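PDB 4RKS: mevalonate 3-kinase, which catalyses the ATP-dependent phosphorylation of (R)-mevalonate to (R)-3-phosphomevalonate in an alternative isoprenoid pathway of extreme acidophiles. Local coordinates for residues L37-H51 with H211-K224. Numbering follows the deposited sequence.
Sequences LLGGIANPVTRTPLH and HQNIVRSDLYPARK. With MEV ((R)-mevalonate), chain C.
Part of the mevalonate pocket in this GHMP-family kinase is built by the loop between strands 24-34 and 53-59 and by helix 207-214, with the start of helix 220-238 backing the loop; here G40 N donates to H211 ND1 at 3.0 Å. That bond is nearly straight (172°), although the donor lies tilted from the imidazole plane. While ND1 accepts from the loop, NE2 is hydrogen-bonded to the substrate-binding E159. I41 CD1 covers one face of the ring in a CH-pi contact, 3.9 Å from the H211 centroid, while mevalonate O8 lies at the ring edge. R47 reaches past the ring with its guanidinium almost perpendicular to it, and forms salt bridges with D208 and E159.

One residue earlier, G39 O accepts from the Y220 hydroxyl on a lone pair over 2.6 Å, the phenol held between V215 CA and K224 CG on opposite faces. I214 CG2 packs 3.5 Å from G39 C, and L50 CD1 meets V215 CG2 and the Y220 edge. R223, its chain bent at chi2 (60°), swings NH2 to within 3.0 Å of L37 O, in the carbonyl plane, while its NH1 pairs with D253, which also accepts from L37 N. Water 1 joins R223 NE, L37 O and H51 NE2.

Gripped by both helices, the backbone from L37 to G40 presents L38 N to mevalonate O4 at 2.8 Å, in a nearly linear bond. Substrate recognition therefore probably depends on loop carbonyls fixed by R223 and Y220, and on a histidine oriented from both ring nitrogens.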
ATOM      1  N   LEU A  37       7.045   7.555  -3.957  1.00 20.44           N
ATOM      2  CA  LEU A  37       7.354   6.778  -2.772  1.00 24.16           C
ATOM      3  C   LEU A  37       7.396   7.630  -1.522  1.00 33.55           C
ATOM      4  O   LEU A  37       8.048   8.672  -1.506  1.00 20.91           O
ATOM      5  CB  LEU A  37       8.692   6.052  -2.967  1.00 25.40           C
ATOM      6  CG  LEU A  37       8.680   5.062  -4.132  1.00 27.64           C
ATOM      7  CD1 LEU A  37      10.075   4.485  -4.389  1.00 21.56           C
ATOM      8  CD2 LEU A  37       7.675   3.968  -3.838  1.00 28.18           C
ATOM      9  N   LEU A  38       6.726   7.166  -0.465  1.00 20.21           N
ATOM     10  CA  LEU A  38       6.680   7.922   0.782  1.00 21.15           C
ATOM     11  C   LEU A  38       7.877   7.671   1.701  1.00 22.99           C
ATOM     12  O   LEU A  38       8.243   6.531   1.975  1.00 24.71           O
ATOM     13  CB  LEU A  38       5.396   7.603   1.547  1.00 26.79           C
ATOM     14  CG  LEU A  38       5.291   8.326   2.890  1.00 24.29           C
ATOM     15  CD1 LEU A  38       5.117   9.819   2.649  1.00 24.60           C
ATOM     16  CD2 LEU A  38       4.127   7.757   3.689  1.00 24.11           C
ATOM     17  N   GLY A  39       8.475   8.755   2.182  1.00 27.23           N
ATOM     18  CA  GLY A  39       9.460   8.673   3.234  1.00 21.78           C
ATOM     19  C   GLY A  39       9.252   9.812   4.199  1.00 27.03           C
ATOM     20  O   GLY A  39       9.397  10.985   3.825  1.00 28.45           O
ATOM     21  N   GLY A  40       8.912   9.478   5.442  1.00 29.90           N
ATOM     22  CA  GLY A  40       8.743  10.487   6.471  1.00 27.11           C
ATOM     23  C   GLY A  40       7.323  10.563   6.989  1.00 31.71           C
ATOM     24  O   GLY A  40       6.366  10.681   6.221  1.00 26.07           O
ATOM     25  N   ILE A  41       7.196  10.513   8.310  1.00 27.99           N
ATOM     26  CA  ILE A  41       5.910  10.559   8.984  1.00 24.03           C
ATOM     27  C   ILE A  41       5.936  11.698  10.027  1.00 30.99           C
ATOM     28  O   ILE A  41       6.916  11.856  10.758  1.00 30.62           O
ATOM     29  CB  ILE A  41       5.603   9.162   9.619  1.00 39.68           C
ATOM     30  CG1 ILE A  41       4.424   8.501   8.919  1.00 40.75           C
ATOM     31  CG2 ILE A  41       5.382   9.234  11.109  1.00 44.81           C
ATOM     32  CD1 ILE A  41       4.656   8.265   7.468  1.00 38.27           C
ATOM     33  N   ALA A  42       4.880  12.507  10.070  1.00 29.17           N
ATOM     34  CA  ALA A  42       4.861  13.721  10.903  1.00 28.63           C
ATOM     35  C   ALA A  42       4.908  13.427  12.394  1.00 30.03           C
ATOM     36  O   ALA A  42       5.448  14.207  13.176  1.00 29.39           O
ATOM     37  CB  ALA A  42       3.634  14.546  10.597  1.00 32.83           C
ATOM     38  N   ASN A  43       4.341  12.292  12.771  1.00 32.73           N
ATOM     39  CA  ASN A  43       4.168  11.941  14.171  1.00 40.17           C
ATOM     40  C   ASN A  43       3.927  10.433  14.324  1.00 37.52           C
ATOM     41  O   ASN A  43       3.197   9.844  13.534  1.00 40.85           O
ATOM     42  CB  ASN A  43       3.006  12.743  14.755  1.00 46.62           C
ATOM     43  CG  ASN A  43       2.684  12.343  16.157  1.00 53.58           C
ATOM     44  OD1 ASN A  43       1.918  11.408  16.385  1.00 51.31           O
ATOM     45  ND2 ASN A  43       3.280  13.036  17.119  1.00 60.25           N
ATOM     46  N   PRO A  44       4.552   9.802  15.329  1.00 40.64           N
ATOM     47  CA  PRO A  44       4.469   8.342  15.526  1.00 41.79           C
ATOM     48  C   PRO A  44       3.072   7.797  15.859  1.00 41.63           C
ATOM     49  O   PRO A  44       2.828   6.595  15.701  1.00 40.71           O
ATOM     50  CB  PRO A  44       5.418   8.094  16.709  1.00 44.49           C
ATOM     51  CG  PRO A  44       5.564   9.423  17.383  1.00 47.98           C
ATOM     52  CD  PRO A  44       5.490  10.430  16.276  1.00 44.45           C
ATOM     53  N   VAL A  45       2.174   8.654  16.323  1.00 37.56           N
ATOM     54  CA  VAL A  45       0.835   8.204  16.677  1.00 41.90           C
ATOM     55  C   VAL A  45      -0.148   8.335  15.507  1.00 39.46           C
ATOM     56  O   VAL A  45      -0.718   7.341  15.062  1.00 44.38           O
ATOM     57  CB  VAL A  45       0.282   8.978  17.877  1.00 44.88           C
ATOM     58  CG1 VAL A  45      -1.056   8.388  18.303  1.00 47.39           C
ATOM     59  CG2 VAL A  45       1.282   8.945  19.044  1.00 43.46           C
ATOM     60  N   THR A  46      -0.336   9.559  15.016  1.00 31.37           N
ATOM     61  CA  THR A  46      -1.264   9.837  13.926  1.00 37.00           C
ATOM     62  C   THR A  46      -0.732   9.372  12.573  1.00 27.03           C
ATOM     63  O   THR A  46      -1.503   9.076  11.654  1.00 27.88           O
ATOM     64  CB  THR A  46      -1.566  11.333  13.840  1.00 41.24           C
ATOM     65  OG1 THR A  46      -0.390  12.028  13.406  1.00 48.57           O
ATOM     66  CG2 THR A  46      -1.977  11.850  15.193  1.00 41.60           C
ATOM     67  N   ARG A  47       0.593   9.355  12.460  1.00 30.60           N
ATOM     68  CA  ARG A  47       1.319   8.845  11.297  1.00 30.32           C
ATOM     69  C   ARG A  47       0.975   9.548   9.990  1.00 28.47           C
ATOM     70  O   ARG A  47       1.018   8.931   8.928  1.00 28.23           O
ATOM     71  CB  ARG A  47       1.099   7.335  11.157  1.00 31.19           C
ATOM     72  CG  ARG A  47       1.413   6.543  12.425  1.00 33.69           C
ATOM     73  CD  ARG A  47       1.794   5.116  12.081  1.00 42.61           C
ATOM     74  NE  ARG A  47       3.104   5.075  11.437  1.00 52.14           N
ATOM     75  CZ  ARG A  47       3.792   3.964  11.190  1.00 53.99           C
ATOM     76  NH1 ARG A  47       3.298   2.777  11.521  1.00 63.05           N
ATOM     77  NH2 ARG A  47       4.977   4.039  10.607  1.00 46.02           N
ATOM     78  N   THR A  48       0.674  10.842  10.060  1.00 29.37           N
ATOM     79  CA  THR A  48       0.478  11.647   8.850  1.00 29.26           C
ATOM     80  C   THR A  48       1.743  11.692   7.969  1.00 26.89           C
ATOM     81  O   THR A  48       2.827  11.978   8.461  1.00 30.33           O
ATOM     82  CB  THR A  48       0.060  13.084   9.218  1.00 30.01           C
ATOM     83  OG1 THR A  48      -1.068  13.029  10.094  1.00 29.49           O
ATOM     84  CG2 THR A  48      -0.306  13.903   7.973  1.00 27.69           C
ATOM     85  N   PRO A  49       1.603  11.396   6.662  1.00 27.53           N
ATOM     86  CA  PRO A  49       2.730  11.474   5.717  1.00 28.44           C
ATOM     87  C   PRO A  49       3.351  12.877   5.665  1.00 26.62           C
ATOM     88  O   PRO A  49       2.609  13.852   5.563  1.00 21.35           O
ATOM     89  CB  PRO A  49       2.085  11.134   4.369  1.00 29.42           C
ATOM     90  CG  PRO A  49       0.878  10.340   4.716  1.00 32.23           C
ATOM     91  CD  PRO A  49       0.371  10.915   6.009  1.00 27.27           C
ATOM     92  N   LEU A  50       4.675  12.979   5.724  1.00 27.62           N
ATOM     93  CA  LEU A  50       5.319  14.294   5.690  1.00 30.55           C
ATOM     94  C   LEU A  50       5.182  14.979   4.338  1.00 31.68           C
ATOM     95  O   LEU A  50       5.290  16.200   4.240  1.00 31.53           O
ATOM     96  CB  LEU A  50       6.796  14.178   6.055  1.00 29.83           C
ATOM     97  CG  LEU A  50       7.094  14.182   7.550  1.00 31.52           C
ATOM     98  CD1 LEU A  50       8.586  14.087   7.796  1.00 31.27           C
ATOM     99  CD2 LEU A  50       6.514  15.428   8.214  1.00 34.70           C
ATOM    100  N   HIS A  51       4.947  14.199   3.286  1.00 26.75           N
ATOM    101  CA  HIS A  51       4.875  14.781   1.957  1.00 23.64           C
ATOM    102  C   HIS A  51       3.950  13.991   1.037  1.00 25.89           C
ATOM    103  O   HIS A  51       3.460  12.921   1.406  1.00 22.28           O
ATOM    104  CB  HIS A  51       6.280  14.882   1.346  1.00 24.27           C
ATOM    105  CG  HIS A  51       6.902  13.561   0.996  1.00 25.46           C
ATOM    106  ND1 HIS A  51       6.547  12.843  -0.128  1.00 24.09           N
ATOM    107  CD2 HIS A  51       7.884  12.845   1.602  1.00 24.73           C
ATOM    108  CE1 HIS A  51       7.274  11.739  -0.196  1.00 24.72           C
ATOM    109  NE2 HIS A  51       8.089  11.713   0.845  1.00 26.26           N
ATOM    110  N   HIS A 211      11.376   5.554   7.364  1.00 27.46           N
ATOM    111  CA  HIS A 211      10.831   6.833   7.813  1.00 27.01           C
ATOM    112  C   HIS A 211      11.783   7.583   8.754  1.00 25.79           C
ATOM    113  O   HIS A 211      12.023   8.782   8.594  1.00 27.30           O
ATOM    114  CB  HIS A 211       9.477   6.612   8.503  1.00 25.07           C
ATOM    115  CG  HIS A 211       8.397   6.155   7.575  1.00 26.74           C
ATOM    116  ND1 HIS A 211       8.254   6.655   6.299  1.00 32.99           N
ATOM    117  CD2 HIS A 211       7.416   5.234   7.731  1.00 32.88           C
ATOM    118  CE1 HIS A 211       7.226   6.068   5.711  1.00 39.35           C
ATOM    119  NE2 HIS A 211       6.701   5.200   6.559  1.00 33.67           N
ATOM    120  N   GLN A 212      12.328   6.879   9.735  1.00 26.03           N
ATOM    121  CA  GLN A 212      13.208   7.521  10.714  1.00 30.46           C
ATOM    122  C   GLN A 212      14.487   8.078  10.068  1.00 28.22           C
ATOM    123  O   GLN A 212      14.925   9.178  10.390  1.00 32.07           O
ATOM    124  CB  GLN A 212      13.564   6.532  11.833  1.00 35.61           C
ATOM    125  CG  GLN A 212      14.368   7.140  12.980  1.00 53.20           C
ATOM    126  CD  GLN A 212      14.605   6.168  14.132  1.00 61.82           C
ATOM    127  OE1 GLN A 212      14.412   4.955  13.995  1.00 67.84           O
ATOM    128  NE2 GLN A 212      15.024   6.701  15.277  1.00 58.17           N
ATOM    129  N   ASN A 213      15.082   7.348   9.136  1.00 32.66           N
ATOM    130  CA  ASN A 213      16.371   7.807   8.598  1.00 34.77           C
ATOM    131  C   ASN A 213      16.277   8.770   7.411  1.00 36.56           C
ATOM    132  O   ASN A 213      17.104   9.671   7.286  1.00 40.46           O
ATOM    133  CB  ASN A 213      17.227   6.609   8.212  1.00 34.75           C
ATOM    134  CG  ASN A 213      17.803   5.909   9.417  1.00 37.15           C
ATOM    135  OD1 ASN A 213      18.969   6.098   9.766  1.00 45.01           O
ATOM    136  ND2 ASN A 213      16.983   5.118  10.079  1.00 41.27           N
ATOM    137  N   ILE A 214      15.271   8.603   6.550  1.00 32.56           N
ATOM    138  CA  ILE A 214      15.198   9.422   5.346  1.00 29.97           C
ATOM    139  C   ILE A 214      15.146  10.918   5.663  1.00 32.43           C
ATOM    140  O   ILE A 214      15.698  11.731   4.928  1.00 37.55           O
ATOM    141  CB  ILE A 214      13.987   9.061   4.454  1.00 33.28           C
ATOM    142  CG1 ILE A 214      14.267   9.516   3.022  1.00 35.57           C
ATOM    143  CG2 ILE A 214      12.660   9.681   4.999  1.00 23.72           C
ATOM    144  CD1 ILE A 214      13.080   9.444   2.103  1.00 38.54           C
ATOM    145  N   VAL A 215      14.517  11.281   6.773  1.00 25.20           N
ATOM    146  CA  VAL A 215      14.375  12.691   7.123  1.00 30.91           C
ATOM    147  C   VAL A 215      15.717  13.286   7.585  1.00 29.37           C
ATOM    148  O   VAL A 215      15.876  14.503   7.685  1.00 28.32           O
ATOM    149  CB  VAL A 215      13.287  12.881   8.218  1.00 43.87           C
ATOM    150  CG1 VAL A 215      12.960  14.355   8.410  1.00 50.99           C
ATOM    151  CG2 VAL A 215      12.010  12.123   7.828  1.00 35.65           C
ATOM    152  N   ARG A 216      16.700  12.436   7.844  1.00 34.77           N
ATOM    153  CA  ARG A 216      18.008  12.955   8.251  1.00 37.98           C
ATOM    154  C   ARG A 216      18.817  13.527   7.077  1.00 45.69           C
ATOM    155  O   ARG A 216      19.769  14.291   7.282  1.00 47.38           O
ATOM    156  CB  ARG A 216      18.807  11.863   8.960  1.00 36.04           C
ATOM    157  CG  ARG A 216      18.234  11.492  10.313  1.00 36.77           C
ATOM    158  CD  ARG A 216      18.855  10.229  10.860  1.00 36.67           C
ATOM    159  NE  ARG A 216      18.303   9.928  12.174  1.00 35.54           N
ATOM    160  CZ  ARG A 216      18.461   8.774  12.803  1.00 43.38           C
ATOM    161  NH1 ARG A 216      19.154   7.797  12.237  1.00 46.13           N
ATOM    162  NH2 ARG A 216      17.923   8.601  13.999  1.00 46.45           N
ATOM    163  N   SER A 217      18.431  13.161   5.855  1.00 41.89           N
ATOM    164  CA  SER A 217      19.156  13.570   4.648  1.00 40.43           C
ATOM    165  C   SER A 217      19.026  15.063   4.309  1.00 34.98           C
ATOM    166  O   SER A 217      17.948  15.647   4.397  1.00 35.37           O
ATOM    167  CB  SER A 217      18.686  12.737   3.451  1.00 42.98           C
ATOM    168  OG  SER A 217      19.309  13.169   2.254  1.00 38.68           O
ATOM    169  N   ASP A 218      20.145  15.660   3.905  1.00 38.57           N
ATOM    170  CA  ASP A 218      20.188  17.051   3.462  1.00 46.67           C
ATOM    171  C   ASP A 218      19.379  17.275   2.184  1.00 37.53           C
ATOM    172  O   ASP A 218      18.974  18.393   1.879  1.00 36.16           O
ATOM    173  CB  ASP A 218      21.638  17.476   3.232  1.00 63.33           C
ATOM    174  CG  ASP A 218      22.580  16.899   4.273  1.00 75.54           C
ATOM    175  OD1 ASP A 218      22.179  16.827   5.455  1.00 81.46           O
ATOM    176  OD2 ASP A 218      23.709  16.505   3.913  1.00 74.59           O
ATOM    177  N   LEU A 219      19.164  16.208   1.429  1.00 36.28           N
ATOM    178  CA  LEU A 219      18.345  16.289   0.226  1.00 38.03           C
ATOM    179  C   LEU A 219      16.856  16.128   0.536  1.00 37.18           C
ATOM    180  O   LEU A 219      16.024  16.235  -0.364  1.00 43.15           O
ATOM    181  CB  LEU A 219      18.780  15.222  -0.776  1.00 36.67           C
ATOM    182  CG  LEU A 219      20.261  15.218  -1.112  1.00 41.23           C
ATOM    183  CD1 LEU A 219      20.651  13.863  -1.667  1.00 40.15           C
ATOM    184  CD2 LEU A 219      20.550  16.318  -2.109  1.00 45.16           C
ATOM    185  N   TYR A 220      16.512  15.875   1.800  1.00 29.87           N
ATOM    186  CA  TYR A 220      15.117  15.584   2.128  1.00 30.26           C
ATOM    187  C   TYR A 220      14.154  16.726   1.795  1.00 30.52           C
ATOM    188  O   TYR A 220      13.077  16.461   1.250  1.00 32.13           O
ATOM    189  CB  TYR A 220      14.946  15.190   3.598  1.00 29.51           C
ATOM    190  CG  TYR A 220      13.542  14.707   3.903  1.00 28.62           C
ATOM    191  CD1 TYR A 220      13.009  13.612   3.232  1.00 30.06           C
ATOM    192  CD2 TYR A 220      12.756  15.340   4.853  1.00 27.18           C
ATOM    193  CE1 TYR A 220      11.724  13.164   3.496  1.00 34.41           C
ATOM    194  CE2 TYR A 220      11.485  14.892   5.135  1.00 32.71           C
ATOM    195  CZ  TYR A 220      10.966  13.811   4.444  1.00 31.53           C
ATOM    196  OH  TYR A 220       9.696  13.372   4.720  1.00 22.60           O
ATOM    197  N   PRO A 221      14.513  17.984   2.124  1.00 34.01           N
ATOM    198  CA  PRO A 221      13.584  19.049   1.729  1.00 35.92           C
ATOM    199  C   PRO A 221      13.256  19.096   0.238  1.00 29.17           C
ATOM    200  O   PRO A 221      12.098  19.327  -0.101  1.00 38.28           O
ATOM    201  CB  PRO A 221      14.313  20.336   2.146  1.00 38.12           C
ATOM    202  CG  PRO A 221      15.439  19.916   3.037  1.00 39.16           C
ATOM    203  CD  PRO A 221      15.424  18.439   3.194  1.00 38.97           C
ATOM    204  N   ALA A 222      14.244  18.894  -0.628  1.00 31.57           N
ATOM    205  CA  ALA A 222      14.003  18.899  -2.071  1.00 33.17           C
ATOM    206  C   ALA A 222      13.213  17.669  -2.511  1.00 32.54           C
ATOM    207  O   ALA A 222      12.438  17.729  -3.464  1.00 32.24           O
ATOM    208  CB  ALA A 222      15.313  18.967  -2.832  1.00 32.31           C
ATOM    209  N   ARG A 223      13.434  16.550  -1.829  1.00 32.64           N
ATOM    210  CA  ARG A 223      12.723  15.307  -2.135  1.00 30.62           C
ATOM    211  C   ARG A 223      11.224  15.503  -1.951  1.00 25.97           C
ATOM    212  O   ARG A 223      10.431  15.075  -2.785  1.00 28.10           O
ATOM    213  CB  ARG A 223      13.232  14.162  -1.254  1.00 32.86           C
ATOM    214  CG  ARG A 223      12.377  12.893  -1.263  1.00 35.94           C
ATOM    215  CD  ARG A 223      12.258  12.274  -2.650  1.00 33.35           C
ATOM    216  NE  ARG A 223      11.224  11.244  -2.681  1.00 28.51           N
ATOM    217  CZ  ARG A 223      10.619  10.811  -3.785  1.00 32.87           C
ATOM    218  NH1 ARG A 223      10.945  11.316  -4.966  1.00 30.27           N
ATOM    219  NH2 ARG A 223       9.673   9.875  -3.708  1.00 26.91           N
ATOM    220  N   LYS A 224      10.840  16.170  -0.868  1.00 23.47           N
ATOM    221  CA  LYS A 224       9.428  16.405  -0.585  1.00 27.99           C
ATOM    222  C   LYS A 224       8.776  17.233  -1.680  1.00 32.02           C
ATOM    223  O   LYS A 224       7.634  16.982  -2.054  1.00 33.79           O
ATOM    224  CB  LYS A 224       9.251  17.102   0.773  1.00 22.74           C
ATOM    225  CG  LYS A 224       9.623  16.219   1.950  1.00 30.55           C
ATOM    226  CD  LYS A 224       9.988  17.039   3.156  1.00 37.54           C
ATOM    227  CE  LYS A 224       8.860  17.928   3.574  1.00 36.31           C
ATOM    228  NZ  LYS A 224       9.171  18.591   4.867  1.00 28.57           N
TER
HETATM  229  C8  MEV C 401       5.093   3.468   2.684  1.00 46.73           C
HETATM  230  O8  MEV C 401       4.678   3.777   4.001  1.00 54.93           O
HETATM  231  C2  MEV C 401       6.590   3.250   2.707  1.00 31.79           C
HETATM  232  C3  MEV C 401       7.215   2.583   1.493  1.00 31.76           C
HETATM  233  O7  MEV C 401       6.539   1.414   1.107  1.00 36.31           O
HETATM  234  C4  MEV C 401       7.253   3.533   0.307  1.00 31.33           C
HETATM  235  C5  MEV C 401       5.957   3.568  -0.483  1.00 28.97           C
HETATM  236  O3  MEV C 401       5.362   2.504  -0.829  1.00 27.62           O
HETATM  237  O4  MEV C 401       5.454   4.678  -0.777  1.00 31.08           O
HETATM  238  C6  MEV C 401       8.628   2.210   1.885  1.00 31.12           C
HETATM  239  O   HOH W   1      10.322  10.161  -0.455  1.00 27.28           O
HETATM  240  O   HOH W   2       9.592  10.152   9.986  1.00 29.55           O
HETATM  241  O   HOH W   3       6.419  18.275   5.330  1.00 29.25           O